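Local structure of excinuclease ABC, subunit A. (Deinococcus radiodurans, 2VF7) at residues 303-308 and 321-326; 388-393 and 425-430; 478-483 and 487-492. The protein binds DNA and hydrolyses ATP as a zinc-containing UvrA-family ABC protein, probably recognising damage for DNA excision repair. The protein carries 1 engineered substitution. All coordinates share one frame; numbering follows the deposited sequence.

Interaction 1 of 3, residues 303-308 and 321-326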
# COMPACT_ATOMS: atom_id res chain seq x y z
N THR A 303 -1.45 -36.76 12.75
CA THR A 303 -0.53 -37.32 11.76
C THR A 303 -1.16 -37.43 10.35
O THR A 303 -2.33 -37.09 10.16
CB THR A 303 0.02 -38.71 12.26
OG1 THR A 303 1.33 -38.95 11.74
CG2 THR A 303 -0.92 -39.88 11.91
N PHE A 304 -0.36 -37.86 9.36
CA PHE A 304 -0.85 -38.26 8.04
C PHE A 304 0.21 -39.11 7.33
O PHE A 304 1.37 -38.72 7.26
CB PHE A 304 -1.23 -37.06 7.18
CG PHE A 304 -1.89 -37.42 5.86
CD1 PHE A 304 -3.27 -37.52 5.77
CD2 PHE A 304 -1.12 -37.66 4.72
CE1 PHE A 304 -3.88 -37.85 4.56
CE2 PHE A 304 -1.73 -38.00 3.51
CZ PHE A 304 -3.10 -38.09 3.43
N ALA A 305 -0.22 -40.26 6.81
CA ALA A 305 0.68 -41.29 6.24
C ALA A 305 1.81 -41.71 7.20
O ALA A 305 2.82 -42.30 6.77
CB ALA A 305 1.23 -40.85 4.88
N GLY A 306 1.63 -41.40 8.48
CA GLY A 306 2.63 -41.66 9.51
C GLY A 306 3.43 -40.44 9.94
O GLY A 306 4.36 -40.55 10.74
N LEU A 307 3.06 -39.27 9.41
CA LEU A 307 3.85 -38.04 9.57
C LEU A 307 3.02 -36.84 10.03
O LEU A 307 1.92 -36.62 9.54
CB LEU A 307 4.53 -37.67 8.25
CG LEU A 307 5.25 -38.75 7.44
CD1 LEU A 307 5.29 -38.35 5.99
CD2 LEU A 307 6.65 -39.02 7.96
N ASP A 308 3.56 -36.08 10.98
CA ASP A 308 3.02 -34.77 11.34
C ASP A 308 3.47 -33.73 10.29
O ASP A 308 4.36 -34.03 9.50
CB ASP A 308 3.49 -34.36 12.74
CG ASP A 308 5.01 -34.35 12.87
OD1 ASP A 308 5.62 -33.28 12.69
OD2 ASP A 308 5.61 -35.43 13.12
N SER A 321 3.40 -35.66 -3.55
CA SER A 321 2.43 -35.94 -4.61
C SER A 321 1.97 -37.40 -4.60
O SER A 321 0.77 -37.68 -4.51
CB SER A 321 3.01 -35.59 -5.99
OG SER A 321 1.99 -35.46 -6.97
N GLU A 322 2.94 -38.31 -4.66
CA GLU A 322 2.66 -39.75 -4.78
C GLU A 322 2.21 -40.38 -3.45
O GLU A 322 1.78 -41.54 -3.43
CB GLU A 322 3.85 -40.49 -5.41
CG GLU A 322 5.15 -40.39 -4.61
CD GLU A 322 6.39 -40.64 -5.45
OE1 GLU A 322 6.54 -40.00 -6.52
OE2 GLU A 322 7.24 -41.47 -5.03
N LEU A 323 2.34 -39.63 -2.36
CA LEU A 323 1.72 -39.99 -1.08
C LEU A 323 0.25 -39.59 -1.09
O LEU A 323 -0.60 -40.29 -0.53
CB LEU A 323 2.43 -39.31 0.09
CG LEU A 323 3.69 -39.92 0.71
CD1 LEU A 323 4.49 -38.84 1.45
CD2 LEU A 323 3.35 -41.07 1.66
N LEU A 324 -0.05 -38.46 -1.73
CA LEU A 324 -1.39 -37.88 -1.72
C LEU A 324 -2.42 -38.53 -2.66
O LEU A 324 -3.60 -38.57 -2.33
CB LEU A 324 -1.34 -36.37 -1.98
CG LEU A 324 -0.95 -35.45 -0.82
CD1 LEU A 324 -0.88 -34.01 -1.28
CD2 LEU A 324 -1.89 -35.57 0.37
N ARG A 325 -1.97 -39.03 -3.82
CA ARG A 325 -2.91 -39.42 -4.89
C ARG A 325 -3.75 -40.71 -4.70
O ARG A 325 -4.85 -40.79 -5.26
CB ARG A 325 -2.27 -39.35 -6.29
CG ARG A 325 -1.38 -40.52 -6.69
CD ARG A 325 -1.33 -40.67 -8.20
NE ARG A 325 -0.78 -39.48 -8.86
CZ ARG A 325 0.49 -39.36 -9.26
NH1 ARG A 325 1.35 -40.35 -9.08
NH2 ARG A 325 0.89 -38.23 -9.84
N PRO A 326 -3.25 -41.70 -3.93
CA PRO A 326 -4.13 -42.82 -3.58
C PRO A 326 -5.39 -42.37 -2.83
O PRO A 326 -6.43 -43.02 -2.93
CB PRO A 326 -3.25 -43.68 -2.66
CG PRO A 326 -2.17 -42.78 -2.20
CD PRO A 326 -1.91 -41.90 -3.37

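Interaction 2 of 3, residues 388-393 and 425-430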
# COMPACT_ATOMS: atom_id res chain seq x y z
N LEU A 388 8.78 -21.33 -10.05
CA LEU A 388 7.78 -21.55 -9.00
C LEU A 388 6.71 -20.47 -8.96
O LEU A 388 5.69 -20.63 -8.28
CB LEU A 388 8.45 -21.54 -7.64
CG LEU A 388 9.27 -22.73 -7.14
CD1 LEU A 388 9.96 -22.28 -5.85
CD2 LEU A 388 8.42 -23.98 -6.90
N ARG A 389 6.97 -19.34 -9.61
CA ARG A 389 6.01 -18.24 -9.62
C ARG A 389 5.12 -18.36 -10.85
O ARG A 389 3.94 -18.02 -10.82
CB ARG A 389 6.73 -16.92 -9.56
CG ARG A 389 5.93 -15.89 -8.82
CD ARG A 389 6.71 -15.22 -7.70
NE ARG A 389 7.09 -13.84 -8.02
CZ ARG A 389 6.25 -12.81 -8.17
NH1 ARG A 389 4.93 -12.97 -8.08
NH2 ARG A 389 6.73 -11.61 -8.45
N LEU A 390 5.72 -18.87 -11.92
CA LEU A 390 5.03 -19.26 -13.13
C LEU A 390 3.99 -20.35 -12.83
O LEU A 390 2.82 -20.23 -13.22
CB LEU A 390 6.07 -19.76 -14.13
CG LEU A 390 5.62 -19.86 -15.59
CD1 LEU A 390 5.18 -18.50 -16.07
CD2 LEU A 390 6.69 -20.43 -16.51
N ALA A 391 4.41 -21.39 -12.11
CA ALA A 391 3.55 -22.51 -11.77
C ALA A 391 2.35 -22.03 -10.96
O ALA A 391 1.22 -22.45 -11.22
CB ALA A 391 4.32 -23.55 -11.01
N THR A 392 2.59 -21.12 -10.02
CA THR A 392 1.54 -20.61 -9.12
C THR A 392 0.47 -19.81 -9.87
O THR A 392 -0.71 -19.81 -9.49
CB THR A 392 2.15 -19.76 -7.98
OG1 THR A 392 3.12 -20.54 -7.28
CG2 THR A 392 1.09 -19.32 -7.01
N GLN A 393 0.90 -19.13 -10.92
CA GLN A 393 0.02 -18.34 -11.77
C GLN A 393 -0.90 -19.25 -12.58
O GLN A 393 -2.01 -18.87 -12.93
CB GLN A 393 0.84 -17.49 -12.75
CG GLN A 393 1.65 -16.35 -12.15
CD GLN A 393 1.04 -15.71 -10.90
OE1 GLN A 393 0.06 -14.94 -10.96
NE2 GLN A 393 1.63 -16.01 -9.75
N GLU A 425 2.39 -21.39 -22.90
CA GLU A 425 1.22 -21.49 -23.78
C GLU A 425 -0.04 -21.66 -22.96
O GLU A 425 -1.07 -21.05 -23.28
CB GLU A 425 1.37 -22.61 -24.81
CG GLU A 425 0.06 -23.04 -25.54
CD GLU A 425 -0.34 -22.13 -26.71
OE1 GLU A 425 0.37 -21.14 -27.00
OE2 GLU A 425 -1.39 -22.41 -27.35
N ASN A 426 0.03 -22.46 -21.89
CA ASN A 426 -1.13 -22.64 -21.01
C ASN A 426 -1.51 -21.35 -20.31
O ASN A 426 -2.69 -21.05 -20.16
CB ASN A 426 -0.90 -23.72 -19.96
CG ASN A 426 -1.01 -25.13 -20.53
OD1 ASN A 426 -1.82 -25.42 -21.42
ND2 ASN A 426 -0.21 -26.03 -19.98
N LEU A 427 -0.50 -20.59 -19.91
CA LEU A 427 -0.69 -19.27 -19.31
C LEU A 427 -1.33 -18.31 -20.30
O LEU A 427 -2.23 -17.57 -19.94
CB LEU A 427 0.65 -18.68 -18.84
CG LEU A 427 0.91 -18.56 -17.34
CD1 LEU A 427 1.96 -17.48 -17.09
CD2 LEU A 427 -0.39 -18.22 -16.57
N LYS A 428 -0.84 -18.32 -21.53
CA LYS A 428 -1.42 -17.54 -22.61
C LYS A 428 -2.89 -17.90 -22.76
O LYS A 428 -3.74 -17.02 -22.68
CB LYS A 428 -0.68 -17.82 -23.92
CG LYS A 428 -1.01 -16.89 -25.06
CD LYS A 428 -0.27 -17.31 -26.30
CE LYS A 428 -1.16 -18.08 -27.23
NZ LYS A 428 -0.48 -18.37 -28.52
N ARG A 429 -3.16 -19.19 -22.95
CA ARG A 429 -4.50 -19.71 -23.22
C ARG A 429 -5.51 -19.49 -22.09
O ARG A 429 -6.68 -19.78 -22.26
CB ARG A 429 -4.43 -21.19 -23.57
CG ARG A 429 -3.70 -21.50 -24.87
CD ARG A 429 -4.34 -22.68 -25.62
NE ARG A 429 -4.77 -23.75 -24.71
CZ ARG A 429 -3.96 -24.68 -24.19
NH1 ARG A 429 -2.66 -24.69 -24.49
NH2 ARG A 429 -4.45 -25.60 -23.36
N GLY A 430 -5.05 -18.98 -20.95
CA GLY A 430 -5.94 -18.59 -19.85
C GLY A 430 -6.54 -17.19 -19.97
O GLY A 430 -7.31 -16.77 -19.11

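Interaction 3 of 3, residues 478-483 and 487-492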
# COMPACT_ATOMS: atom_id res chain seq x y z
N GLU A 478 21.23 -6.61 -40.08
CA GLU A 478 21.86 -5.91 -38.95
C GLU A 478 21.59 -6.63 -37.62
O GLU A 478 22.20 -6.32 -36.59
CB GLU A 478 21.39 -4.44 -38.89
CG GLU A 478 19.88 -4.26 -38.61
CD GLU A 478 19.30 -2.92 -39.10
OE1 GLU A 478 20.03 -2.15 -39.77
OE2 GLU A 478 18.10 -2.66 -38.83
N SER A 479 20.69 -7.61 -37.65
CA SER A 479 20.29 -8.35 -36.46
C SER A 479 21.19 -9.56 -36.16
O SER A 479 21.25 -10.52 -36.95
CB SER A 479 18.83 -8.76 -36.57
OG SER A 479 18.55 -9.88 -35.75
N GLN A 480 21.85 -9.52 -35.00
CA GLN A 480 22.70 -10.64 -34.55
C GLN A 480 21.90 -11.81 -33.97
O GLN A 480 22.41 -12.94 -33.91
CB GLN A 480 23.75 -10.16 -33.55
CG GLN A 480 24.69 -9.07 -34.08
CD GLN A 480 25.60 -8.53 -33.00
OE1 GLN A 480 25.50 -7.36 -32.61
NE2 GLN A 480 26.49 -9.39 -32.48
N THR A 481 20.66 -11.56 -33.53
CA THR A 481 19.70 -12.64 -33.23
C THR A 481 19.40 -13.42 -34.51
O THR A 481 19.45 -14.65 -34.54
CB THR A 481 18.38 -12.12 -32.64
OG1 THR A 481 18.64 -11.09 -31.68
CG2 THR A 481 17.59 -13.23 -31.99
N GLY A 482 19.10 -12.69 -35.58
CA GLY A 482 18.80 -13.29 -36.87
C GLY A 482 19.94 -14.09 -37.48
O GLY A 482 19.71 -14.98 -38.29
N GLN A 483 21.17 -13.77 -37.07
CA GLN A 483 22.35 -14.45 -37.60
C GLN A 483 22.57 -15.81 -36.95
O GLN A 483 22.86 -16.79 -37.63
CB GLN A 483 23.61 -13.60 -37.42
CG GLN A 483 23.69 -12.42 -38.38
CD GLN A 483 24.70 -11.38 -37.92
OE1 GLN A 483 25.63 -11.68 -37.17
NE2 GLN A 483 24.50 -10.14 -38.35
N ALA A 487 21.40 -17.72 -39.91
CA ALA A 487 22.58 -17.63 -40.79
C ALA A 487 23.76 -18.49 -40.35
O ALA A 487 24.79 -18.51 -41.04
CB ALA A 487 23.01 -16.18 -40.99
N ASP A 488 23.62 -19.17 -39.21
CA ASP A 488 24.59 -20.15 -38.73
C ASP A 488 25.93 -19.52 -38.30
O ASP A 488 26.99 -19.85 -38.86
CB ASP A 488 24.81 -21.25 -39.80
CG ASP A 488 25.41 -22.53 -39.23
OD1 ASP A 488 26.08 -23.25 -40.01
OD2 ASP A 488 25.20 -22.82 -38.02
N ARG A 489 25.88 -18.62 -37.32
CA ARG A 489 27.11 -18.05 -36.76
C ARG A 489 27.77 -19.04 -35.80
O ARG A 489 27.27 -19.29 -34.70
CB ARG A 489 26.87 -16.73 -36.03
CG ARG A 489 26.75 -15.51 -36.92
CD ARG A 489 27.68 -14.34 -36.52
NE ARG A 489 28.00 -14.21 -35.09
CZ ARG A 489 28.46 -13.10 -34.51
NH1 ARG A 489 28.65 -11.98 -35.21
NH2 ARG A 489 28.73 -13.09 -33.21
N HIS A 490 28.90 -19.59 -36.25
CA HIS A 490 29.81 -20.36 -35.39
C HIS A 490 31.07 -19.56 -35.11
O HIS A 490 31.45 -18.67 -35.88
CB HIS A 490 30.29 -21.66 -36.08
CG HIS A 490 29.21 -22.62 -36.46
ND1 HIS A 490 29.29 -23.40 -37.59
CD2 HIS A 490 28.04 -22.94 -35.86
CE1 HIS A 490 28.21 -24.15 -37.68
NE2 HIS A 490 27.44 -23.89 -36.64
N THR A 491 31.71 -19.90 -34.01
CA THR A 491 33.16 -19.82 -33.92
C THR A 491 33.60 -21.26 -34.14
O THR A 491 33.10 -22.17 -33.46
CB THR A 491 33.65 -19.33 -32.55
OG1 THR A 491 32.74 -19.77 -31.53
CG2 THR A 491 33.75 -17.80 -32.53
N GLU A 492 34.50 -21.47 -35.10
CA GLU A 492 34.87 -22.82 -35.52
C GLU A 492 35.51 -23.64 -34.39
O GLU A 492 36.01 -23.05 -33.43
CB GLU A 492 35.72 -22.78 -36.80
CG GLU A 492 34.90 -22.53 -38.10
CD GLU A 492 33.98 -23.70 -38.51
OE1 GLU A 492 32.96 -23.96 -37.81
OE2 GLU A 492 34.25 -24.35 -39.55

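Interaction 1 of 3, residues 303-308 and 321-326
Phe-304 and Ala-305, the first two residues of a type I' beta turn that runs to Leu-307, pack against Leu-324 and Leu-323 on one side of helix 317-328. The turn is closed in both directions by its end residues: Phe-304 N donates to Leu-307 O at 2.6 Å, and Leu-307 N returns a bond to Phe-304 O at 2.8 Å. Ala-305 and Gly-306 form the bend with positive phi, as this turn type requires, and at Gly-306 any side chain would collide with the carbonyl oxygen of Ala-305.

The packed part lies around Phe-304 and Leu-324, both buried. With CG anti to the backbone N (chi1 -173°), the phenyl ring is carried out from the turn toward the helix, where one methyl of Leu-324, CD2, meets its far end. The approach is oblique to the ring, and the two side chains cross at about a right angle. Helix 116-127 closes over the same pair, Leu-123 touching both, while helix 345-365 supplies Leu-356 and Leu-360 to Leu-324. The ring of Phe-304 also meets that of Tyr-327 one turn further along the helix, their planes at about 45°.

Toward solvent the contact thins. Ala-305 is exposed and offers a single methyl, and its partner Leu-323 is partly exposed, with Leu-315 beside it. Leu-307 adds only a loose flank, its CD1 4.6 Å from Leu-323 CD1, and both leucines also rest on Leu-312. The contact thus ties the turn leading into helix 309-314 to the following helix by van der Waals packing: Phe-304 CE2 lies 4.0 Å from Leu-324 CD2, and on the solvent side Ala-305 CB lies 3.9 Å from Leu-323 CD2.

Interaction 2 of 3, residues 388-393 and 425-430
Two helices of the first nucleotide-binding half, 382-393 and 417-428, meet near their C-terminal ends through one leucine, Leu-427, which reaches between Leu-390 and Gln-393. Its two methyls divide the work. CD1 touches Leu-390 CD1 at 3.5 Å, a close methyl-to-methyl approach, while CD2 lies 4.1 Å from Gln-393 CB. Leu-390 has CG anti to the backbone N (chi1 -164°), which brings its branch over to Leu-427 although its CB is not aimed at that helix.

Both helices pack on the mixed sheet of an ABC-type ATPase fold, and Leu-427 and Leu-390 also face it: Leu-427 rests on Tyr-403 and Leu-434, Leu-390 on Leu-405, from the neighbouring strands 402-406 and 433-437. From sequence and family, helix 382-393 probably begins within the ABC signature (LSPGE), and strand 402-406 probably carries Walker B.

Gln-393 meets the leucine with its CB and its backbone O, the latter 4.0 Å from Leu-427 CD2; beyond CB the chain bends at chi2 (-31°) and leads the amide away. NE2 donates back to Arg-389 O at 3.2 Å, with the acceptor in the amide plane, and OE1 is held by the hydroxyl of Tyr-403. Arg-389 O therefore receives two donors, since Gln-393 N also bonds to it. A weak bond links Gln-393 OE1 to Ser-68 OG of the second subunit, whose Ser-68 O accepts from Arg-389 NH1.

Interaction 3 of 3, residues 478-483 and 487-492
Gln-483 O accepts the amide of Ala-487, an i to i+4 bond in the final turn of helix 480-487. Ala-487 N lies 2.9 Å from Gln-483 O, but the N-H...O angle is 137° and the donor sits above the carbonyl plane, so the bond is bent. Asp-488 then leaves the helix with positive phi (68°); the chain turns aside, and the side chain of Arg-489 reaches back against Gln-483.

Most of the side-chain contact is between these two. Arg-489 CG packs on Gln-483 CB at 3.7 Å, and further out Arg-489 CD comes within 3.4 Å of Gln-483 OE1. The side chains cross at a slant, amide and guanidinium planes 42° apart, and Arg-489, bent at chi2 and chi3, folds its aliphatic part across the glutamine. The polar ends have other partners: Gln-483 NE2 donates to Pro-477 O, and Arg-489 NH2 is bonded to the hydroxyl of Tyr-484. Were Arg-489 replaced by an alanine, the flank of Gln-483 would probably be uncovered and the Tyr-484 hydroxyl left without this donor.

At the other helix end Ser-479 is the N-cap, its OG accepting from Gly-482 N at 2.9 Å and bonded also to Asp-452. With Arg-489 and Gln-480 both touching Ala-767 of helix 766-781, the contact places this short helix beside the second ATPase half. Gln-483 OE1 turned toward the arginine is likely to add a mild electrostatic attraction to what is otherwise aliphatic packing.

The three contacts follow one another along the chain without touching. Interactions 1 and 2 are the nearer neighbours, with centres about 27 Å apart and nearest atoms about 13 Å apart, and helix 345-365 bridges them: it packs on Leu-324 of interaction 1 and on Leu-388 and Ala-391 of the segment 388-393. Interaction 3 lies further off, its centre about 32 Å from that of interaction 2 and about 52 Å from that of interaction 1. It alone approaches a nucleotide: the side chain of Gln-480 is about 8 Å from that of Ser-47, an ADP-binding residue, and about 11 Å from a bound ADP. Interactions 1 and 2 lie away from the ADP and zinc sites.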